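Local coordinates for pectinesterase (Aspergillus niger, PDB 5C1E), which hydrolyses the methyl esters of pectin, releasing methanol and leaving free galacturonate units along the chain, at residues E1-A6 against C37-S42; G86-S91 against T141-A146; K243-M248 against P254-Y259. One frame throughout, in Å; residues are numbered along the deposited sequence.

Overall arrangement
The three contacts lie along a single right-handed parallel beta-helix. Interactions 1 and 3 both reach the ten-stranded sheet, near its two ends and on opposite sides of the chain's centre, with about 40 Å between their centres. Interaction 2 sits closer to the middle and involves a different, seven-stranded sheet; its centre is about 23 Å from that of interaction 3. Chemistry follows place. Interaction 1 is partly buried with a solvent side, a tyrosine ring covered by backbone with a water at its hydroxyl; interaction 2, also partly buried, joins ring packing to a salt bridge; interaction 3 is buried, an indole stacked on a phenol ring.

Interaction 1 (E1-A6 against C37-S42); sequences ESRTSA and CIYVAS
The backbone of the irregular N-terminal segment Glu1-Ala6 covers one face of the Tyr39 ring, on the outside of a parallel beta-helix near its N-terminal end. Strand 36-40, the second of the ten-stranded sheet, carries the ring. The tight part is backbone against ring: Ser5 C stands over the ring centre, 3.7 Å above its plane, and Ala6 N covers the same face nearer the rim. Ala6 closes the root of the side chain, its CA 3.6 Å from Tyr39 CG and its CB 3.8 Å from Tyr39 CB. With CG anti to the backbone N (chi1 168°), the ring reaches along the covering peptide as far as Thr4. Arg3 approaches obliquely and runs past the ring in the opposing direction, its CG 4.0 Å from Tyr39 CE1. A bend at chi3 (-52°) then turns its guanidinium, 71° from the ring plane, and NH1 is hydrogen-bonded to Gly61 O and Asn105 OD1.

The loose side lies with the side chains of Thr4 and Ser5, which start away from the strand, and with the tyrosine hydroxyl. Here Tyr39 OH comes 3.3 Å from Thr4 O, but the angle is too poor for a direct hydrogen bond. A water in the plane of the ring spans the pair instead: it donates to Thr4 O at 3.2 Å and is hydrogen-bonded to Tyr39 OH at 2.8 Å.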
loop_
_atom_site.group_PDB
_atom_site.type_symbol
_atom_site.label_atom_id
_atom_site.label_comp_id
_atom_site.label_asym_id
_atom_site.label_seq_id
_atom_site.Cartn_x
_atom_site.Cartn_y
_atom_site.Cartn_z
ATOM N N GLU A 1 3.609 -7.226 -20.651
ATOM C CA GLU A 1 5.012 -7.628 -20.937
ATOM C C GLU A 1 5.428 -8.719 -19.959
ATOM O O GLU A 1 4.870 -8.818 -18.869
ATOM C CB GLU A 1 5.945 -6.408 -20.841
ATOM C CG GLU A 1 7.370 -6.727 -20.433
ATOM C CD GLU A 1 8.240 -5.499 -20.255
ATOM O OE1 GLU A 1 9.019 -5.466 -19.264
ATOM O OE2 GLU A 1 8.145 -4.585 -21.107
ATOM N N SER A 2 6.402 -9.536 -20.355
ATOM C CA SER A 2 7.074 -10.436 -19.423
ATOM C C SER A 2 8.410 -9.791 -19.041
ATOM O O SER A 2 9.072 -9.209 -19.890
ATOM C CB SER A 2 7.299 -11.821 -20.053
ATOM O OG SER A 2 6.080 -12.435 -20.481
ATOM N N ARG A 3 8.789 -9.840 -17.767
ATOM C CA ARG A 3 10.109 -9.378 -17.359
ATOM C C ARG A 3 10.889 -10.548 -16.781
ATOM O O ARG A 3 10.683 -10.935 -15.627
ATOM C CB ARG A 3 10.016 -8.232 -16.351
ATOM C CG ARG A 3 11.383 -7.688 -15.950
ATOM C CD ARG A 3 11.295 -6.662 -14.818
ATOM N NE ARG A 3 10.325 -5.621 -15.125
ATOM C CZ ARG A 3 9.182 -5.408 -14.465
ATOM N NH1 ARG A 3 8.821 -6.149 -13.390
ATOM N NH2 ARG A 3 8.377 -4.428 -14.897
ATOM N N THR A 4 11.761 -11.137 -17.598
ATOM C CA THR A 4 12.465 -12.360 -17.215
ATOM C C THR A 4 13.978 -12.214 -17.245
ATOM O O THR A 4 14.709 -13.192 -17.117
ATOM C CB THR A 4 12.038 -13.537 -18.098
ATOM O OG1 THR A 4 12.496 -13.309 -19.426
ATOM C CG2 THR A 4 10.518 -13.656 -18.104
ATOM N N SER A 5 14.448 -10.979 -17.393
ATOM C CA SER A 5 15.857 -10.669 -17.218
ATOM C C SER A 5 15.966 -9.192 -16.901
ATOM O O SER A 5 14.970 -8.451 -16.980
ATOM C CB SER A 5 16.660 -11.020 -18.462
ATOM O OG SER A 5 16.274 -10.195 -19.535
ATOM N N ALA A 6 17.162 -8.762 -16.518
ATOM C CA ALA A 6 17.333 -7.396 -16.027
ATOM C C ALA A 6 17.065 -6.369 -17.112
ATOM O O ALA A 6 17.617 -6.458 -18.196
ATOM C CB ALA A 6 18.730 -7.205 -15.466
ATOM N N CYS A 37 18.628 1.111 -10.933
ATOM C CA CYS A 37 17.617 0.088 -10.851
ATOM C C CYS A 37 18.217 -1.258 -10.521
ATOM O O CYS A 37 19.404 -1.524 -10.763
ATOM C CB CYS A 37 16.770 0.030 -12.124
ATOM S SG CYS A 37 17.671 -0.268 -13.645
ATOM N N ILE A 38 17.370 -2.080 -9.915
ATOM C CA ILE A 38 17.730 -3.407 -9.469
ATOM C C ILE A 38 16.629 -4.344 -9.978
ATOM O O ILE A 38 15.426 -4.035 -9.860
ATOM C CB ILE A 38 17.840 -3.498 -7.927
ATOM C CG1 ILE A 38 18.952 -2.582 -7.405
ATOM C CG2 ILE A 38 18.123 -4.930 -7.489
ATOM C CD1 ILE A 38 19.002 -2.431 -5.891
ATOM N N TYR A 39 17.064 -5.449 -10.576
ATOM C CA TYR A 39 16.192 -6.542 -10.991
ATOM C C TYR A 39 16.387 -7.707 -10.041
ATOM O O TYR A 39 17.517 -8.174 -9.848
ATOM C CB TYR A 39 16.519 -6.981 -12.417
ATOM C CG TYR A 39 15.883 -8.295 -12.853
ATOM C CD1 TYR A 39 14.538 -8.369 -13.215
ATOM C CD2 TYR A 39 16.639 -9.459 -12.949
ATOM C CE1 TYR A 39 13.961 -9.575 -13.615
ATOM C CE2 TYR A 39 16.066 -10.660 -13.362
ATOM C CZ TYR A 39 14.730 -10.711 -13.703
ATOM O OH TYR A 39 14.158 -11.921 -14.104
ATOM N N VAL A 40 15.281 -8.184 -9.474
ATOM C CA VAL A 40 15.299 -9.309 -8.553
ATOM C C VAL A 40 14.662 -10.517 -9.219
ATOM O O VAL A 40 13.498 -10.470 -9.663
ATOM C CB VAL A 40 14.574 -8.978 -7.233
ATOM C CG1 VAL A 40 14.790 -10.073 -6.183
ATOM C CG2 VAL A 40 15.062 -7.647 -6.687
ATOM N N ALA A 41 15.445 -11.589 -9.320
ATOM C CA ALA A 41 14.958 -12.833 -9.845
ATOM C C ALA A 41 14.174 -13.573 -8.780
ATOM O O ALA A 41 14.231 -13.261 -7.584
ATOM C CB ALA A 41 16.101 -13.687 -10.351
ATOM N N SER A 42 13.448 -14.578 -9.247
ATOM C CA SER A 42 12.573 -15.392 -8.429
ATOM C C SER A 42 13.258 -15.839 -7.141
ATOM O O SER A 42 14.447 -16.177 -7.116
ATOM C CB SER A 42 12.091 -16.622 -9.224
ATOM O OG SER A 42 13.179 -17.346 -9.783
HETATM O O HOH W 1 16.036 -13.926 -14.284
#

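Interaction 2 (G86-S91 against T141-A146)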
loop_
_atom_site.group_PDB
_atom_site.type_symbol
_atom_site.label_atom_id
_atom_site.label_comp_id
_atom_site.label_asym_id
_atom_site.label_seq_id
_atom_site.Cartn_x
_atom_site.Cartn_y
_atom_site.Cartn_z
ATOM N N GLY A 86 10.400 -2.175 18.573
ATOM C CA GLY A 86 10.570 -0.868 19.212
ATOM C C GLY A 86 9.811 0.281 18.569
ATOM O O GLY A 86 9.662 1.322 19.187
ATOM N N SER A 87 9.363 0.118 17.324
ATOM C CA SER A 87 8.470 1.092 16.689
ATOM C C SER A 87 7.774 0.457 15.498
ATOM O O SER A 87 8.169 -0.622 15.052
ATOM C CB SER A 87 9.246 2.310 16.199
ATOM O OG SER A 87 10.031 1.988 15.058
ATOM N N LEU A 88 6.740 1.123 14.986
ATOM C CA LEU A 88 6.109 0.684 13.734
ATOM C C LEU A 88 7.104 0.578 12.584
ATOM O O LEU A 88 7.150 -0.439 11.907
ATOM C CB LEU A 88 4.988 1.638 13.323
ATOM C CG LEU A 88 3.769 1.597 14.248
ATOM C CD1 LEU A 88 2.896 2.814 13.953
ATOM C CD2 LEU A 88 3.009 0.288 14.075
ATOM N N ASP A 89 7.895 1.633 12.374
ATOM C CA ASP A 89 8.888 1.664 11.293
ATOM C C ASP A 89 9.917 0.554 11.402
ATOM O O ASP A 89 10.293 -0.037 10.394
ATOM C CB ASP A 89 9.621 3.008 11.250
ATOM C CG ASP A 89 8.791 4.096 10.625
ATOM O OD1 ASP A 89 7.641 3.806 10.243
ATOM O OD2 ASP A 89 9.270 5.244 10.543
ATOM N N LYS A 90 10.359 0.269 12.623
ATOM C CA LYS A 90 11.355 -0.785 12.858
ATOM C C LYS A 90 10.804 -2.186 12.669
ATOM O O LYS A 90 11.591 -3.112 12.524
ATOM C CB LYS A 90 11.987 -0.672 14.253
ATOM C CG LYS A 90 12.931 0.502 14.396
ATOM C CD LYS A 90 13.496 0.631 15.803
ATOM C CE LYS A 90 14.375 1.866 15.882
ATOM N NZ LYS A 90 14.931 2.090 17.250
ATOM N N SER A 91 9.475 -2.340 12.686
ATOM C CA SER A 91 8.834 -3.628 12.436
ATOM C C SER A 91 8.690 -3.934 10.943
ATOM O O SER A 91 8.339 -5.054 10.580
ATOM C CB SER A 91 7.448 -3.682 13.089
ATOM O OG SER A 91 6.460 -3.001 12.325
ATOM N N THR A 141 -0.654 -3.664 8.029
ATOM C CA THR A 141 0.127 -4.147 6.876
ATOM C C THR A 141 0.885 -3.059 6.129
ATOM O O THR A 141 2.085 -3.178 5.933
ATOM C CB THR A 141 -0.757 -4.890 5.862
ATOM O OG1 THR A 141 -1.483 -5.948 6.526
ATOM C CG2 THR A 141 0.100 -5.449 4.730
ATOM N N LEU A 142 0.173 -2.033 5.670
ATOM C CA LEU A 142 0.742 -1.006 4.809
ATOM C C LEU A 142 0.712 0.352 5.481
ATOM O O LEU A 142 -0.349 0.986 5.654
ATOM C CB LEU A 142 0.020 -0.985 3.460
ATOM C CG LEU A 142 0.557 -0.009 2.418
ATOM C CD1 LEU A 142 1.959 -0.370 1.953
ATOM C CD2 LEU A 142 -0.418 0.039 1.260
ATOM N N TYR A 143 1.894 0.796 5.872
ATOM C CA TYR A 143 2.027 2.045 6.586
ATOM C C TYR A 143 2.304 3.111 5.564
ATOM O O TYR A 143 3.447 3.297 5.171
ATOM C CB TYR A 143 3.159 1.941 7.588
ATOM C CG TYR A 143 3.278 3.052 8.618
ATOM C CD1 TYR A 143 2.333 4.076 8.737
ATOM C CD2 TYR A 143 4.341 3.056 9.497
ATOM C CE1 TYR A 143 2.469 5.071 9.707
ATOM C CE2 TYR A 143 4.477 4.031 10.471
ATOM C CZ TYR A 143 3.535 5.033 10.580
ATOM O OH TYR A 143 3.698 6.010 11.560
ATOM N N VAL A 144 1.234 3.754 5.082
ATOM C CA VAL A 144 1.382 4.877 4.160
ATOM C C VAL A 144 1.618 6.127 5.031
ATOM O O VAL A 144 0.737 6.942 5.260
ATOM C CB VAL A 144 0.198 4.989 3.185
ATOM C CG1 VAL A 144 0.175 3.754 2.282
ATOM C CG2 VAL A 144 -1.155 5.141 3.878
ATOM N N LYS A 145 2.829 6.220 5.552
ATOM C CA LYS A 145 3.108 7.097 6.677
ATOM C C LYS A 145 3.062 8.567 6.298
ATOM O O LYS A 145 2.446 9.387 6.993
ATOM C CB LYS A 145 4.486 6.754 7.276
ATOM C CG LYS A 145 4.896 7.676 8.412
ATOM C CD LYS A 145 6.208 7.215 9.038
ATOM C CE LYS A 145 6.434 7.942 10.351
ATOM N NZ LYS A 145 7.777 7.628 10.880
ATOM N N ALA A 146 3.743 8.901 5.205
ATOM C CA ALA A 146 3.788 10.280 4.732
ATOM C C ALA A 146 4.212 10.338 3.278
ATOM O O ALA A 146 4.822 9.398 2.756
ATOM C CB ALA A 146 4.751 11.100 5.575
#
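The Tyr143 ring meets the 86-91 loop obliquely, through Leu88 CB and Asp89 OD1, while Lys145 CB from its own strand covers one face, 3.6 Å above the plane and offset toward the rim. Tyr143 also stacks with Phe164 of the adjoining strand 163-165, as aromatic residues on successive coils of a parallel beta-helix can do. Strand 142-146 belongs to the seven-stranded sheet of that helix, and 86-91 lies in the loop between helix 82-85 and strand 94-96.

Leu88 crosses Tyr143 at about a right angle, with its CB 3.8 Å from Tyr143 CE2 and its CD1 farther out, near the hydroxyl end. Asp89 was modelled in two conformers, and what follows, salt bridge included, holds for one of them. Its carboxylate is tilted 50° from the ring plane. OD1 of Asp89 lies 3.2 Å from Tyr143 CE2 and is buried by the contact without a polar partner, whereas OD2 receives the lysine. Lys145 reaches that oxygen on a chain extended from CG onward, its CG anti to the backbone N (chi1 177°), which carries NZ past the ring to Asp89. A glycerol, probably from the crystallisation liquor, makes a weak hydrogen bond to Asp89 OD2. Leu88 is about 9 Å, side chain to side chain, from Asp161, the predicted active-site residue.

The loop is braced from within. Ser87 OG accepts from Lys90 N at 3.0 Å, an ST motif, and Leu88 O accepts from both Ser91 N and Ser91 OG; Ser91 OG also bonds to Val119 N, tying the loop to the coil beside it. Across the contact, Lys145 NZ donates to Asp89 OD2 at 2.8 Å, on the syn side and 28° out of the carboxylate plane.

Interaction 3 (K243-M248 against P254-Y259)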
loop_
_atom_site.group_PDB
_atom_site.type_symbol
_atom_site.label_atom_id
_atom_site.label_comp_id
_atom_site.label_asym_id
_atom_site.label_seq_id
_atom_site.Cartn_x
_atom_site.Cartn_y
_atom_site.Cartn_z
ATOM N N LYS A 243 -22.954 0.239 8.479
ATOM C CA LYS A 243 -22.525 1.562 8.966
ATOM C C LYS A 243 -21.336 2.143 8.173
ATOM O O LYS A 243 -21.100 3.357 8.201
ATOM C CB LYS A 243 -22.232 1.517 10.462
ATOM C CG LYS A 243 -23.426 1.078 11.302
ATOM C CD LYS A 243 -23.182 1.176 12.801
ATOM C CE LYS A 243 -21.993 0.347 13.294
ATOM N NZ LYS A 243 -22.173 -1.124 13.150
ATOM N N GLY A 244 -20.578 1.272 7.507
ATOM C CA GLY A 244 -19.486 1.669 6.625
ATOM C C GLY A 244 -18.206 2.024 7.364
ATOM O O GLY A 244 -17.131 1.493 7.064
ATOM N N TRP A 245 -18.314 2.947 8.306
ATOM C CA TRP A 245 -17.163 3.446 9.032
ATOM C C TRP A 245 -17.346 3.247 10.534
ATOM O O TRP A 245 -18.481 3.147 11.019
ATOM C CB TRP A 245 -16.959 4.915 8.716
ATOM C CG TRP A 245 -16.960 5.233 7.246
ATOM C CD1 TRP A 245 -18.049 5.484 6.463
ATOM C CD2 TRP A 245 -15.819 5.331 6.382
ATOM N NE1 TRP A 245 -17.655 5.731 5.165
ATOM C CE2 TRP A 245 -16.294 5.629 5.089
ATOM C CE3 TRP A 245 -14.449 5.188 6.574
ATOM C CZ2 TRP A 245 -15.443 5.832 4.013
ATOM C CZ3 TRP A 245 -13.606 5.359 5.508
ATOM C CH2 TRP A 245 -14.098 5.689 4.241
ATOM N N THR A 246 -16.239 3.178 11.272
ATOM C CA THR A 246 -16.312 3.029 12.726
ATOM C C THR A 246 -15.398 4.055 13.424
ATOM O O THR A 246 -14.780 4.914 12.777
ATOM C CB THR A 246 -16.043 1.567 13.166
ATOM O OG1 THR A 246 -16.403 1.384 14.543
ATOM C CG2 THR A 246 -14.589 1.167 12.956
ATOM N N THR A 247 -15.325 3.960 14.744
ATOM C CA THR A 247 -14.675 4.987 15.558
ATOM C C THR A 247 -13.286 4.581 16.030
ATOM O O THR A 247 -12.932 3.380 16.058
ATOM C CB THR A 247 -15.511 5.239 16.801
ATOM O OG1 THR A 247 -15.607 3.997 17.511
ATOM C CG2 THR A 247 -16.902 5.742 16.419
ATOM N N MET A 248 -12.490 5.588 16.384
ATOM C CA MET A 248 -11.171 5.373 16.969
ATOM C C MET A 248 -10.769 6.623 17.768
ATOM O O MET A 248 -10.974 6.641 18.967
ATOM C CB MET A 248 -10.114 4.993 15.919
ATOM C CG MET A 248 -8.796 4.517 16.529
ATOM S SD MET A 248 -7.587 4.016 15.276
ATOM C CE MET A 248 -6.342 3.226 16.285
ATOM N N PRO A 254 -14.048 12.943 10.911
ATOM C CA PRO A 254 -13.440 12.471 9.675
ATOM C C PRO A 254 -14.162 12.989 8.445
ATOM O O PRO A 254 -15.347 13.325 8.511
ATOM C CB PRO A 254 -13.590 10.943 9.760
ATOM C CG PRO A 254 -14.780 10.746 10.603
ATOM C CD PRO A 254 -14.711 11.857 11.644
ATOM N N LEU A 255 -13.430 13.056 7.347
ATOM C CA LEU A 255 -13.990 13.372 6.034
ATOM C C LEU A 255 -14.002 12.078 5.211
ATOM O O LEU A 255 -13.021 11.701 4.535
ATOM C CB LEU A 255 -13.184 14.469 5.341
ATOM C CG LEU A 255 -13.148 15.871 5.975
ATOM C CD1 LEU A 255 -14.549 16.358 6.323
ATOM C CD2 LEU A 255 -12.290 15.914 7.222
ATOM N N TYR A 256 -15.125 11.393 5.320
ATOM C CA TYR A 256 -15.336 10.074 4.734
ATOM C C TYR A 256 -16.415 10.095 3.645
ATOM O O TYR A 256 -17.561 10.492 3.883
ATOM C CB TYR A 256 -15.752 9.121 5.840
ATOM C CG TYR A 256 -14.659 8.661 6.793
ATOM C CD1 TYR A 256 -13.308 8.715 6.453
ATOM C CD2 TYR A 256 -15.000 8.138 8.049
ATOM C CE1 TYR A 256 -12.323 8.246 7.334
ATOM C CE2 TYR A 256 -14.036 7.680 8.931
ATOM C CZ TYR A 256 -12.709 7.729 8.577
ATOM O OH TYR A 256 -11.774 7.236 9.439
ATOM N N TYR A 257 -16.048 9.608 2.464
ATOM C CA TYR A 257 -16.873 9.744 1.276
ATOM C C TYR A 257 -16.992 8.439 0.515
ATOM O O TYR A 257 -16.062 7.621 0.492
ATOM C CB TYR A 257 -16.236 10.729 0.313
ATOM C CG TYR A 257 -15.895 12.089 0.861
ATOM C CD1 TYR A 257 -16.829 13.105 0.844
ATOM C CD2 TYR A 257 -14.630 12.368 1.353
ATOM C CE1 TYR A 257 -16.520 14.371 1.289
ATOM C CE2 TYR A 257 -14.303 13.635 1.802
ATOM C CZ TYR A 257 -15.252 14.627 1.787
ATOM O OH TYR A 257 -14.954 15.890 2.233
ATOM N N GLU A 258 -18.132 8.266 -0.139
ATOM C CA GLU A 258 -18.265 7.248 -1.173
ATOM C C GLU A 258 -18.852 7.858 -2.441
ATOM O O GLU A 258 -19.689 8.751 -2.370
ATOM C CB GLU A 258 -19.157 6.135 -0.697
ATOM C CG GLU A 258 -18.527 5.235 0.343
ATOM C CD GLU A 258 -19.544 4.252 0.869
ATOM O OE1 GLU A 258 -19.622 3.145 0.295
ATOM O OE2 GLU A 258 -20.287 4.606 1.813
ATOM N N TYR A 259 -18.407 7.393 -3.602
ATOM C CA TYR A 259 -18.944 7.903 -4.858
ATOM C C TYR A 259 -18.960 6.819 -5.924
ATOM O O TYR A 259 -17.907 6.334 -6.333
ATOM C CB TYR A 259 -18.151 9.110 -5.375
ATOM C CG TYR A 259 -18.792 9.686 -6.618
ATOM C CD1 TYR A 259 -19.880 10.552 -6.519
ATOM C CD2 TYR A 259 -18.356 9.320 -7.888
ATOM C CE1 TYR A 259 -20.502 11.055 -7.647
ATOM C CE2 TYR A 259 -18.974 9.817 -9.024
ATOM C CZ TYR A 259 -20.049 10.685 -8.892
ATOM O OH TYR A 259 -20.674 11.200 -10.005
#
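The irregular chain of 243-248 passes beside strand 255-259 with CA atoms no nearer than the 8.1 Å between Trp245 and Tyr256, a spacing filled by the two aromatic side chains. The strand is the last of the ten-stranded parallel sheet, at the C-terminal end of the beta-helix, and Trp245 packs over it.

Indole and phenol ring form an offset stack. The six-membered ring of Trp245 and the Tyr256 ring have centroids 3.8 Å apart and planes only 11° from parallel. Trp245 CE3 sits over the middle of the tyrosine ring, 3.2 Å above its plane, whereas Tyr256 CG falls toward the rim of the indole. The long axes of the two side chains cross obliquely. The offset brings Tyr256 CB over the same indole ring as a CH-pi contact, 3.7 Å from its centroid. Pro254 CB covers the opposite face of the tyrosine, over its centre, so Tyr256 is sandwiched between proline and indole. Val229 of the preceding coil touches both aromatics, and Leu219 of strand 217-220 packs on Trp245.

The polar rim belongs to outside partners: Trp245 NE1 is hydrogen-bonded to Glu274 OE2, and Glu258 OE2 makes a salt bridge to Arg271 NE while lying close to the like-charged Glu274 OE2. Around the indole itself, Tyr257 O lies at the edge, near the ring plane, 4.0 Å from Trp245 CZ2.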